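Local coordinates for DNA/pantothenate metabolism flavoprotein (Streptomyces sparsogenes DSM 40356, PDB 7CFU) that binds flavin mononucleotide and, as an FMN-dependent cysteine decarboxylase, probably carries out the oxidative decarboxylation of a cysteine residue in a biosynthetic pathway, at residues L24-C29 against Q51-V56; V56-A61 against D122-T127; L102-A107 against T135-V140. All blocks are in the same frame, centred on the assembly; numbering follows the deposited sequence.

Contact 1. Residues L24-C29 against Q51-V56. With FMN (flavin mononucleotide), chain Y.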
loop_
_atom_site.group_PDB
_atom_site.type_symbol
_atom_site.label_atom_id
_atom_site.label_comp_id
_atom_site.label_asym_id
_atom_site.label_seq_id
_atom_site.Cartn_x
_atom_site.Cartn_y
_atom_site.Cartn_z
ATOM N N LEU A 24 7.965 34.297 -17.747
ATOM C CA LEU A 24 6.643 34.374 -17.139
ATOM C C LEU A 24 6.423 33.169 -16.231
ATOM O O LEU A 24 6.415 32.026 -16.699
ATOM C CB LEU A 24 5.561 34.446 -18.218
ATOM C CG LEU A 24 4.107 34.346 -17.779
ATOM C CD1 LEU A 24 3.763 35.500 -16.857
ATOM C CD2 LEU A 24 3.212 34.368 -18.997
ATOM N N LEU A 25 6.251 33.426 -14.935
ATOM C CA LEU A 25 5.858 32.405 -13.973
ATOM C C LEU A 25 4.353 32.494 -13.752
ATOM O O LEU A 25 3.828 33.568 -13.439
ATOM C CB LEU A 25 6.610 32.570 -12.652
ATOM C CG LEU A 25 6.400 31.469 -11.608
ATOM C CD1 LEU A 25 6.824 30.112 -12.136
ATOM C CD2 LEU A 25 7.152 31.810 -10.338
ATOM N N TRP A 26 3.669 31.364 -13.888
ATOM C CA TRP A 26 2.212 31.312 -13.975
ATOM C C TRP A 26 1.662 30.351 -12.923
ATOM O O TRP A 26 1.833 29.133 -13.043
ATOM C CB TRP A 26 1.809 30.892 -15.386
ATOM C CG TRP A 26 0.359 30.780 -15.665
ATOM C CD1 TRP A 26 -0.677 31.055 -14.821
ATOM C CD2 TRP A 26 -0.227 30.329 -16.890
ATOM N NE1 TRP A 26 -1.877 30.797 -15.448
ATOM C CE2 TRP A 26 -1.626 30.359 -16.721
ATOM C CE3 TRP A 26 0.296 29.914 -18.116
ATOM C CZ2 TRP A 26 -2.506 29.991 -17.731
ATOM C CZ3 TRP A 26 -0.579 29.548 -19.117
ATOM C CH2 TRP A 26 -1.964 29.589 -18.920
ATOM N N GLY A 27 0.991 30.886 -11.904
ATOM C CA GLY A 27 0.370 30.055 -10.874
ATOM C C GLY A 27 -1.088 29.742 -11.176
ATOM O O GLY A 27 -1.850 30.615 -11.586
ATOM N N VAL A 28 -1.486 28.493 -10.908
ATOM C CA VAL A 28 -2.831 28.008 -11.218
ATOM C C VAL A 28 -3.462 27.481 -9.935
ATOM O O VAL A 28 -2.912 26.584 -9.286
ATOM C CB VAL A 28 -2.830 26.911 -12.300
ATOM C CG1 VAL A 28 -4.252 26.459 -12.587
ATOM C CG2 VAL A 28 -2.172 27.391 -13.585
ATOM N N CYS A 29 -4.620 28.028 -9.574
ATOM C CA CYS A 29 -5.334 27.592 -8.381
ATOM C C CYS A 29 -6.542 26.744 -8.776
ATOM O O CYS A 29 -6.939 26.684 -9.941
ATOM C CB CYS A 29 -5.768 28.798 -7.546
ATOM S SG CYS A 29 -4.413 29.887 -7.066
ATOM N N GLN A 51 7.971 33.244 -24.695
ATOM C CA GLN A 51 8.629 31.978 -24.991
ATOM C C GLN A 51 8.919 31.109 -23.778
ATOM O O GLN A 51 8.743 29.895 -23.858
ATOM C CB GLN A 51 9.927 32.241 -25.765
ATOM C CG GLN A 51 9.660 32.840 -27.138
ATOM C CD GLN A 51 10.911 33.015 -27.968
ATOM O OE1 GLN A 51 12.022 32.718 -27.522
ATOM N NE2 GLN A 51 10.740 33.526 -29.183
ATOM N N GLU A 52 9.348 31.670 -22.649
ATOM C CA GLU A 52 9.667 30.867 -21.467
ATOM C C GLU A 52 8.539 31.034 -20.448
ATOM O O GLU A 52 8.381 32.109 -19.856
ATOM C CB GLU A 52 11.011 31.253 -20.852
ATOM C CG GLU A 52 12.221 30.964 -21.730
ATOM C CD GLU A 52 13.534 31.333 -21.047
ATOM O OE1 GLU A 52 13.510 31.858 -19.913
ATOM O OE2 GLU A 52 14.599 31.120 -21.661
ATOM N N ILE A 53 7.748 29.980 -20.263
ATOM C CA ILE A 53 6.622 29.976 -19.337
ATOM C C ILE A 53 6.756 28.756 -18.435
ATOM O O ILE A 53 6.829 27.628 -18.931
ATOM C CB ILE A 53 5.274 29.953 -20.077
ATOM C CG1 ILE A 53 5.141 31.159 -21.004
ATOM C CG2 ILE A 53 4.113 29.887 -19.086
ATOM C CD1 ILE A 53 3.908 31.110 -21.865
ATOM N N ARG A 54 6.809 28.979 -17.116
ATOM C CA ARG A 54 6.811 27.905 -16.124
ATOM C C ARG A 54 5.589 28.034 -15.216
ATOM O O ARG A 54 5.237 29.141 -14.795
ATOM C CB ARG A 54 8.083 27.931 -15.271
ATOM C CG ARG A 54 9.368 27.687 -16.048
ATOM C CD ARG A 54 10.582 27.661 -15.131
ATOM N NE ARG A 54 11.798 27.343 -15.874
ATOM C CZ ARG A 54 12.214 26.110 -16.158
ATOM N NH1 ARG A 54 11.509 25.056 -15.759
ATOM N NH2 ARG A 54 13.338 25.930 -16.845
ATOM N N THR A 55 4.944 26.904 -14.915
ATOM C CA THR A 55 3.707 26.878 -14.145
ATOM C C THR A 55 3.893 26.245 -12.769
ATOM O O THR A 55 4.725 25.353 -12.573
ATOM C CB THR A 55 2.607 26.123 -14.888
ATOM O OG1 THR A 55 3.059 24.798 -15.186
ATOM C CG2 THR A 55 2.228 26.845 -16.176
ATOM N N VAL A 56 3.119 26.752 -11.811
ATOM C CA VAL A 56 2.988 26.200 -10.467
ATOM C C VAL A 56 1.505 25.970 -10.210
ATOM O O VAL A 56 0.694 26.884 -10.400
ATOM C CB VAL A 56 3.583 27.136 -9.393
ATOM C CG1 VAL A 56 3.461 26.523 -8.002
ATOM C CG2 VAL A 56 5.019 27.455 -9.696
HETATM N N1 FMN Y . -12.964 28.440 -5.295
HETATM C C2 FMN Y . -12.904 29.732 -5.759
HETATM O O2 FMN Y . -12.560 30.621 -4.995
HETATM N N3 FMN Y . -13.208 30.022 -7.073
HETATM C C4 FMN Y . -13.596 29.010 -7.926
HETATM O O4 FMN Y . -13.878 29.272 -9.095
HETATM C C4A FMN Y . -13.672 27.704 -7.456
HETATM N N5 FMN Y . -14.048 26.680 -8.295
HETATM C C5A FMN Y . -14.098 25.383 -7.827
HETATM C C6 FMN Y . -14.482 24.366 -8.686
HETATM C C7 FMN Y . -14.536 23.060 -8.223
HETATM C C7M FMN Y . -14.948 21.953 -9.159
HETATM C C8 FMN Y . -14.221 22.772 -6.899
HETATM C C8M FMN Y . -14.298 21.344 -6.416
HETATM C C9 FMN Y . -13.841 23.795 -6.032
HETATM C C9A FMN Y . -13.781 25.103 -6.500
HETATM N N10 FMN Y . -13.415 26.142 -5.657
HETATM C C10 FMN Y . -13.347 27.427 -6.136
HETATM C "C1'" FMN Y . -13.057 25.877 -4.231
HETATM C "C2'" FMN Y . -11.543 25.782 -4.132
HETATM O "O2'" FMN Y . -11.063 24.765 -5.000
HETATM C "C3'" FMN Y . -11.148 25.556 -2.674
HETATM O "O3'" FMN Y . -11.399 26.734 -1.935
HETATM C "C4'" FMN Y . -9.689 25.101 -2.512
HETATM O "O4'" FMN Y . -9.413 24.875 -1.141
HETATM C "C5'" FMN Y . -8.721 26.137 -3.056
HETATM O "O5'" FMN Y . -7.421 25.581 -3.093
HETATM P P FMN Y . -6.182 26.426 -3.662
HETATM O O1P FMN Y . -4.943 26.052 -2.883
HETATM O O2P FMN Y . -6.088 26.146 -5.123
HETATM O O3P FMN Y . -6.385 27.917 -3.479
#

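Contact 2. Residues V56-A61 against D122-T127. With FMN (flavin mononucleotide), chain Y.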
loop_
_atom_site.group_PDB
_atom_site.type_symbol
_atom_site.label_atom_id
_atom_site.label_comp_id
_atom_site.label_asym_id
_atom_site.label_seq_id
_atom_site.Cartn_x
_atom_site.Cartn_y
_atom_site.Cartn_z
ATOM N N VAL A 56 3.119 26.752 -11.811
ATOM C CA VAL A 56 2.988 26.200 -10.467
ATOM C C VAL A 56 1.505 25.970 -10.210
ATOM O O VAL A 56 0.694 26.884 -10.400
ATOM C CB VAL A 56 3.583 27.136 -9.393
ATOM C CG1 VAL A 56 3.461 26.523 -8.002
ATOM C CG2 VAL A 56 5.019 27.455 -9.696
ATOM N N MET A 57 1.145 24.747 -9.817
ATOM C CA MET A 57 -0.232 24.398 -9.495
ATOM C C MET A 57 -0.379 24.159 -7.997
ATOM O O MET A 57 0.494 23.554 -7.367
ATOM C CB MET A 57 -0.690 23.144 -10.242
ATOM C CG MET A 57 -0.590 23.239 -11.758
ATOM S SD MET A 57 -1.284 21.768 -12.513
ATOM C CE MET A 57 -3.032 22.130 -12.451
ATOM N N THR A 58 -1.469 24.659 -7.424
ATOM C CA THR A 58 -1.825 24.234 -6.085
ATOM C C THR A 58 -2.216 22.758 -6.109
ATOM O O THR A 58 -2.503 22.186 -7.167
ATOM C CB THR A 58 -2.980 25.080 -5.534
ATOM O OG1 THR A 58 -4.198 24.772 -6.237
ATOM C CG2 THR A 58 -2.665 26.536 -5.714
ATOM N N ALA A 59 -2.210 22.136 -4.926
ATOM C CA ALA A 59 -2.637 20.741 -4.837
ATOM C C ALA A 59 -4.061 20.582 -5.347
ATOM O O ALA A 59 -4.401 19.564 -5.961
ATOM C CB ALA A 59 -2.518 20.231 -3.399
ATOM N N GLN A 60 -4.920 21.577 -5.083
ATOM C CA GLN A 60 -6.301 21.496 -5.543
ATOM C C GLN A 60 -6.399 21.627 -7.059
ATOM O O GLN A 60 -7.153 20.885 -7.703
ATOM C CB GLN A 60 -7.152 22.573 -4.848
ATOM C CG GLN A 60 -8.579 22.642 -5.344
ATOM C CD GLN A 60 -9.469 21.561 -4.745
ATOM O OE1 GLN A 60 -9.001 20.471 -4.406
ATOM N NE2 GLN A 60 -10.756 21.869 -4.594
ATOM N N ALA A 61 -5.651 22.558 -7.652
ATOM C CA ALA A 61 -5.637 22.660 -9.111
ATOM C C ALA A 61 -5.191 21.345 -9.740
ATOM O O ALA A 61 -5.804 20.856 -10.698
ATOM C CB ALA A 61 -4.721 23.801 -9.555
ATOM N N ASP A 122 2.224 26.407 0.860
ATOM C CA ASP A 122 2.501 25.520 -0.263
ATOM C C ASP A 122 3.492 26.235 -1.172
ATOM O O ASP A 122 3.867 27.384 -0.918
ATOM C CB ASP A 122 1.222 25.110 -1.012
ATOM C CG ASP A 122 0.509 26.289 -1.696
ATOM O OD1 ASP A 122 0.963 27.451 -1.587
ATOM O OD2 ASP A 122 -0.520 26.039 -2.363
ATOM N N VAL A 123 3.903 25.559 -2.249
ATOM C CA VAL A 123 4.930 26.132 -3.120
ATOM C C VAL A 123 4.458 27.456 -3.711
ATOM O O VAL A 123 5.207 28.445 -3.722
ATOM C CB VAL A 123 5.349 25.137 -4.219
ATOM C CG1 VAL A 123 6.252 25.829 -5.225
ATOM C CG2 VAL A 123 6.087 23.956 -3.608
ATOM N N LEU A 124 3.206 27.514 -4.180
ATOM C CA LEU A 124 2.729 28.722 -4.852
ATOM C C LEU A 124 2.797 29.932 -3.932
ATOM O O LEU A 124 3.392 30.956 -4.285
ATOM C CB LEU A 124 1.299 28.537 -5.350
ATOM C CG LEU A 124 0.735 29.777 -6.067
ATOM C CD1 LEU A 124 1.599 30.135 -7.280
ATOM C CD2 LEU A 124 -0.724 29.606 -6.464
ATOM N N THR A 125 2.212 29.829 -2.736
ATOM C CA THR A 125 2.131 31.006 -1.880
ATOM C C THR A 125 3.489 31.358 -1.294
ATOM O O THR A 125 3.746 32.528 -0.995
ATOM C CB THR A 125 1.104 30.798 -0.767
ATOM O OG1 THR A 125 1.428 29.621 -0.019
ATOM C CG2 THR A 125 -0.311 30.662 -1.367
ATOM N N ALA A 126 4.375 30.368 -1.155
ATOM C CA ALA A 126 5.752 30.654 -0.771
ATOM C C ALA A 126 6.486 31.373 -1.890
ATOM O O ALA A 126 7.301 32.267 -1.635
ATOM C CB ALA A 126 6.487 29.358 -0.412
ATOM N N THR A 127 6.212 30.992 -3.134
ATOM C CA THR A 127 6.839 31.654 -4.270
ATOM C C THR A 127 6.426 33.119 -4.362
ATOM O O THR A 127 7.236 33.965 -4.759
ATOM C CB THR A 127 6.503 30.891 -5.548
ATOM O OG1 THR A 127 6.981 29.542 -5.420
ATOM C CG2 THR A 127 7.159 31.539 -6.757
HETATM N N1 FMN Y . -12.964 28.440 -5.295
HETATM C C2 FMN Y . -12.904 29.732 -5.759
HETATM O O2 FMN Y . -12.560 30.621 -4.995
HETATM N N3 FMN Y . -13.208 30.022 -7.073
HETATM C C4 FMN Y . -13.596 29.010 -7.926
HETATM O O4 FMN Y . -13.878 29.272 -9.095
HETATM C C4A FMN Y . -13.672 27.704 -7.456
HETATM N N5 FMN Y . -14.048 26.680 -8.295
HETATM C C5A FMN Y . -14.098 25.383 -7.827
HETATM C C6 FMN Y . -14.482 24.366 -8.686
HETATM C C7 FMN Y . -14.536 23.060 -8.223
HETATM C C7M FMN Y . -14.948 21.953 -9.159
HETATM C C8 FMN Y . -14.221 22.772 -6.899
HETATM C C8M FMN Y . -14.298 21.344 -6.416
HETATM C C9 FMN Y . -13.841 23.795 -6.032
HETATM C C9A FMN Y . -13.781 25.103 -6.500
HETATM N N10 FMN Y . -13.415 26.142 -5.657
HETATM C C10 FMN Y . -13.347 27.427 -6.136
HETATM C "C1'" FMN Y . -13.057 25.877 -4.231
HETATM C "C2'" FMN Y . -11.543 25.782 -4.132
HETATM O "O2'" FMN Y . -11.063 24.765 -5.000
HETATM C "C3'" FMN Y . -11.148 25.556 -2.674
HETATM O "O3'" FMN Y . -11.399 26.734 -1.935
HETATM C "C4'" FMN Y . -9.689 25.101 -2.512
HETATM O "O4'" FMN Y . -9.413 24.875 -1.141
HETATM C "C5'" FMN Y . -8.721 26.137 -3.056
HETATM O "O5'" FMN Y . -7.421 25.581 -3.093
HETATM P P FMN Y . -6.182 26.426 -3.662
HETATM O O1P FMN Y . -4.943 26.052 -2.883
HETATM O O2P FMN Y . -6.088 26.146 -5.123
HETATM O O3P FMN Y . -6.385 27.917 -3.479
HETATM O O HOH W 1 1.645 25.257 -4.675
HETATM O O HOH W 2 -1.285 23.549 -2.610
#

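Contact 3. Residues L102-A107 against T135-V140. With FMN (flavin mononucleotide), chain Y.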
loop_
_atom_site.group_PDB
_atom_site.type_symbol
_atom_site.label_atom_id
_atom_site.label_comp_id
_atom_site.label_asym_id
_atom_site.label_seq_id
_atom_site.Cartn_x
_atom_site.Cartn_y
_atom_site.Cartn_z
ATOM N N LEU A 102 4.918 37.539 -12.719
ATOM C CA LEU A 102 4.165 36.514 -12.004
ATOM C C LEU A 102 2.684 36.720 -12.287
ATOM O O LEU A 102 2.141 37.800 -12.024
ATOM C CB LEU A 102 4.439 36.569 -10.495
ATOM C CG LEU A 102 3.592 35.661 -9.587
ATOM C CD1 LEU A 102 3.736 34.190 -9.956
ATOM C CD2 LEU A 102 3.928 35.877 -8.106
ATOM N N VAL A 103 2.032 35.689 -12.811
ATOM C CA VAL A 103 0.601 35.724 -13.085
ATOM C C VAL A 103 -0.062 34.589 -12.319
ATOM O O VAL A 103 0.325 33.423 -12.466
ATOM C CB VAL A 103 0.308 35.600 -14.591
ATOM C CG1 VAL A 103 -1.186 35.408 -14.821
ATOM C CG2 VAL A 103 0.832 36.822 -15.342
ATOM N N ILE A 104 -1.073 34.926 -11.528
ATOM C CA ILE A 104 -1.906 33.951 -10.841
ATOM C C ILE A 104 -3.242 33.922 -11.570
ATOM O O ILE A 104 -4.039 34.865 -11.463
ATOM C CB ILE A 104 -2.081 34.303 -9.360
ATOM C CG1 ILE A 104 -0.748 34.724 -8.746
ATOM C CG2 ILE A 104 -2.672 33.130 -8.598
ATOM C CD1 ILE A 104 0.276 33.625 -8.734
ATOM N N LEU A 105 -3.491 32.848 -12.321
ATOM C CA LEU A 105 -4.668 32.802 -13.180
ATOM C C LEU A 105 -5.063 31.356 -13.449
ATOM O O LEU A 105 -4.316 30.626 -14.111
ATOM C CB LEU A 105 -4.384 33.532 -14.505
ATOM C CG LEU A 105 -5.506 33.772 -15.525
ATOM C CD1 LEU A 105 -5.106 34.914 -16.454
ATOM C CD2 LEU A 105 -5.876 32.525 -16.341
ATOM N N PRO A 106 -6.233 30.905 -12.988
ATOM C CA PRO A 106 -7.138 31.648 -12.111
ATOM C C PRO A 106 -6.655 31.611 -10.671
ATOM O O PRO A 106 -5.980 30.664 -10.266
ATOM C CB PRO A 106 -8.453 30.887 -12.241
ATOM C CG PRO A 106 -8.002 29.461 -12.460
ATOM C CD PRO A 106 -6.766 29.572 -13.330
ATOM N N ALA A 107 -6.988 32.637 -9.909
ATOM C CA ALA A 107 -6.750 32.637 -8.476
ATOM C C ALA A 107 -8.053 32.305 -7.768
ATOM O O ALA A 107 -9.132 32.698 -8.218
ATOM C CB ALA A 107 -6.214 33.987 -8.002
ATOM N N THR A 135 3.290 41.609 -10.851
ATOM C CA THR A 135 2.420 40.482 -10.540
ATOM C C THR A 135 0.972 40.821 -10.858
ATOM O O THR A 135 0.458 41.854 -10.417
ATOM C CB THR A 135 2.557 40.084 -9.063
ATOM O OG1 THR A 135 3.930 39.781 -8.780
ATOM C CG2 THR A 135 1.699 38.858 -8.748
ATOM N N VAL A 136 0.315 39.931 -11.594
ATOM C CA VAL A 136 -1.094 40.051 -11.942
ATOM C C VAL A 136 -1.850 38.890 -11.308
ATOM O O VAL A 136 -1.475 37.728 -11.494
ATOM C CB VAL A 136 -1.291 40.055 -13.469
ATOM C CG1 VAL A 136 -2.772 40.061 -13.817
ATOM C CG2 VAL A 136 -0.545 41.240 -14.107
ATOM N N ILE A 137 -2.928 39.205 -10.589
ATOM C CA ILE A 137 -3.784 38.220 -9.930
ATOM C C ILE A 137 -5.176 38.335 -10.535
ATOM O O ILE A 137 -5.790 39.412 -10.499
ATOM C CB ILE A 137 -3.824 38.433 -8.404
ATOM C CG1 ILE A 137 -2.416 38.359 -7.818
ATOM C CG2 ILE A 137 -4.777 37.473 -7.719
ATOM C CD1 ILE A 137 -2.349 38.781 -6.367
ATOM N N ALA A 138 -5.684 37.225 -11.072
ATOM C CA ALA A 138 -6.982 37.181 -11.745
ATOM C C ALA A 138 -7.889 36.209 -11.000
ATOM O O ALA A 138 -8.014 35.035 -11.388
ATOM C CB ALA A 138 -6.837 36.785 -13.213
ATOM N N PRO A 139 -8.547 36.668 -9.939
ATOM C CA PRO A 139 -9.402 35.774 -9.148
ATOM C C PRO A 139 -10.691 35.425 -9.875
ATOM O O PRO A 139 -11.202 36.200 -10.686
ATOM C CB PRO A 139 -9.695 36.587 -7.883
ATOM C CG PRO A 139 -9.545 38.013 -8.311
ATOM C CD PRO A 139 -8.446 38.013 -9.350
ATOM N N VAL A 140 -11.204 34.226 -9.589
ATOM C CA VAL A 140 -12.500 33.778 -10.091
ATOM C C VAL A 140 -13.260 33.101 -8.962
ATOM O O VAL A 140 -12.699 32.278 -8.231
ATOM C CB VAL A 140 -12.362 32.826 -11.288
ATOM C CG1 VAL A 140 -13.736 32.435 -11.795
ATOM C CG2 VAL A 140 -11.548 33.479 -12.396
HETATM N N1 FMN Y . -12.964 28.440 -5.295
HETATM C C2 FMN Y . -12.904 29.732 -5.759
HETATM O O2 FMN Y . -12.560 30.621 -4.995
HETATM N N3 FMN Y . -13.208 30.022 -7.073
HETATM C C4 FMN Y . -13.596 29.010 -7.926
HETATM O O4 FMN Y . -13.878 29.272 -9.095
HETATM C C4A FMN Y . -13.672 27.704 -7.456
HETATM N N5 FMN Y . -14.048 26.680 -8.295
HETATM C C5A FMN Y . -14.098 25.383 -7.827
HETATM C C6 FMN Y . -14.482 24.366 -8.686
HETATM C C7 FMN Y . -14.536 23.060 -8.223
HETATM C C7M FMN Y . -14.948 21.953 -9.159
HETATM C C8 FMN Y . -14.221 22.772 -6.899
HETATM C C8M FMN Y . -14.298 21.344 -6.416
HETATM C C9 FMN Y . -13.841 23.795 -6.032
HETATM C C9A FMN Y . -13.781 25.103 -6.500
HETATM N N10 FMN Y . -13.415 26.142 -5.657
HETATM C C10 FMN Y . -13.347 27.427 -6.136
HETATM C "C1'" FMN Y . -13.057 25.877 -4.231
HETATM C "C2'" FMN Y . -11.543 25.782 -4.132
HETATM O "O2'" FMN Y . -11.063 24.765 -5.000
HETATM C "C3'" FMN Y . -11.148 25.556 -2.674
HETATM O "O3'" FMN Y . -11.399 26.734 -1.935
HETATM C "C4'" FMN Y . -9.689 25.101 -2.512
HETATM O "O4'" FMN Y . -9.413 24.875 -1.141
HETATM C "C5'" FMN Y . -8.721 26.137 -3.056
HETATM O "O5'" FMN Y . -7.421 25.581 -3.093
HETATM P P FMN Y . -6.182 26.426 -3.662
HETATM O O1P FMN Y . -4.943 26.052 -2.883
HETATM O O2P FMN Y . -6.088 26.146 -5.123
HETATM O O3P FMN Y . -6.385 27.917 -3.479
#

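Contact 1. Residues L24-C29 against Q51-V56
W26 and T55 lie side by side on adjacent parallel strands, pointing the same way, and the pairing of L24-C29 with Q51-V56 illustrates how a beta-alpha-beta unit joins its two strands: 23-28 leads through helix 37-48 to 52-57, the outermost strand of this chain's sheet on that side. Five backbone bonds alternate between the strands, from L24 N on E52 O at one end to V28 N on V56 O, 2.8 Å long, at the other.

Packing is densest around the indole. W26 holds CG opposite its backbone N (chi1 180°), which lays the benzo edge alongside the second strand. I53 CG2 sits in the ring plane, 3.9 Å from W26 CE3, while T55 CG2 approaches the same CE3 obliquely at 4.1 Å. Helix 37-48 packs on this side of the sheet, W26 meeting V37, V40 and L44 and L24 also meeting L44, and W26 NE1 is bonded to L105 O. On the other face, the L25 side chain brings CD1 to 3.2 Å from R54 O and 4.0 Å from V56 CG2, next to helix 123-130.

The start of the second strand is looser. E52 is exposed at the margin, and R54, whose CB rests on L25 CD1, sends an extended chain away from the pair to a cation-pi contact with W98.

Five paired backbone bonds and the indole N-H on L105 O thus accompany a largely apolar pairing, with charge kept at the margin; the first strand runs on to C29, whose CB lies 3.6 Å from FMN O2P.

Contact 2. Residues V56-A61 against D122-T127
Apolar contact comes first: V56 CG1 rests on the first turn of the helix beginning at V123, 3.9 Å from L124 CA. L124 forks around this corner, with CD1 beside V56 and CD2 3.7 Å from T58 CG2.

Water bridges the two segments. One molecule accepts from L124 N and donates weakly to M57 O; another accepts from A59 N and donates to D122 OD2 at 2.6 Å.

Capping bonds form the third group. D122 is the N-cap of helix 123-130, its OD1 taking T125 N at 2.9 Å and T125 OG1 at 2.7 Å from opposite faces of the carboxylate plane. An alanine here removes that acceptor and is likely to leave T125 N uncapped, T125 OG1 free to turn and the water on A59 N less firmly placed. T58 caps helix 59-65, accepting from A61 N.

Bonds to FMN complete the set. T58 OG1 donates to the phosphate at O2P, 2.6 Å away, and Q60, bent at chi2 (79°), brings NE2 to O2' of the ribityl chain. A126 touches a different FMN.

Because T58 OG1 accepts from A61 N and donates to FMN O2P, the hydroxyl is held at both ends, and the adjoining helix start would probably help to stabilise the phosphate's negative charge.

Contact 3. Residues L102-A107 against T135-V140
L102-A107 and T135-V140 run parallel with their strand axes 4.7 Å apart and only 3° from alignment, in regular register from L102-T135 to I104-I137 until a beta bulge shifts it by one residue before A107-P139.

On the face of L102, I104 and A107 the side chains run in pairs. L102 and T135 lie alongside each other, T135 CG2 being 3.8 Å from L102 CG. The T135 hydroxyl turns beside its own backbone N (chi1 -57°) and is bonded to C133 O. I104 and I137 likewise point the same way, meeting through their CG1 atoms. The small A107 CB fits against I137 CG2 at 3.8 Å and against P139 CA.

These are two inner strands of a five-stranded parallel sheet of order 2-1-3-4-5, the core of an alpha/beta flavoprotein. Helices 109-117 and 123-130 make the connection between them, and F111 of the former packs on both isoleucines.

The other face carries V103 and V136, where helix 187-199 meets V103 through I191, V136 through A190 and A194, and also L105 through F187. A138 CB points at the first strand and touches L105 CG at 4.0 Å. The extra residue of the bulge falls at the cis peptide that precedes P106. Beyond it A107 N still finds A138 O at 3.0 Å, although it arrives 50° out of the carbonyl plane, and V140 N then bonds A107 O in the ordinary manner. P106 CB meets V140 CG2 at 4.0 Å. V140 O extends from the strand end to accept FMN N3 at 2.6 Å.

The three contacts occupy one sheet and the loops at its C-terminal edge, their centres 11 to 12 Å apart. Contacts 1 and 2 share V56, and V28 O lies 3.0 Å from T58 N, a probable hydrogen bond that carries the pairing of contact 1 into the capped turn of contact 2. Contact 1 meets contact 3 through adjacent strands, with G27 N 2.7 Å from V103 O. Contacts 2 and 3 only brush, L124 CD1 being 4.0 Å from I104 CD1. Around one FMN, contact 1 lies near the phosphate, contact 2 binds phosphate and ribityl chain, and contact 3 the pyrimidine end of the isoalloxazine. Contact 2 also borders a second FMN, about 6 Å from the D122 side chain.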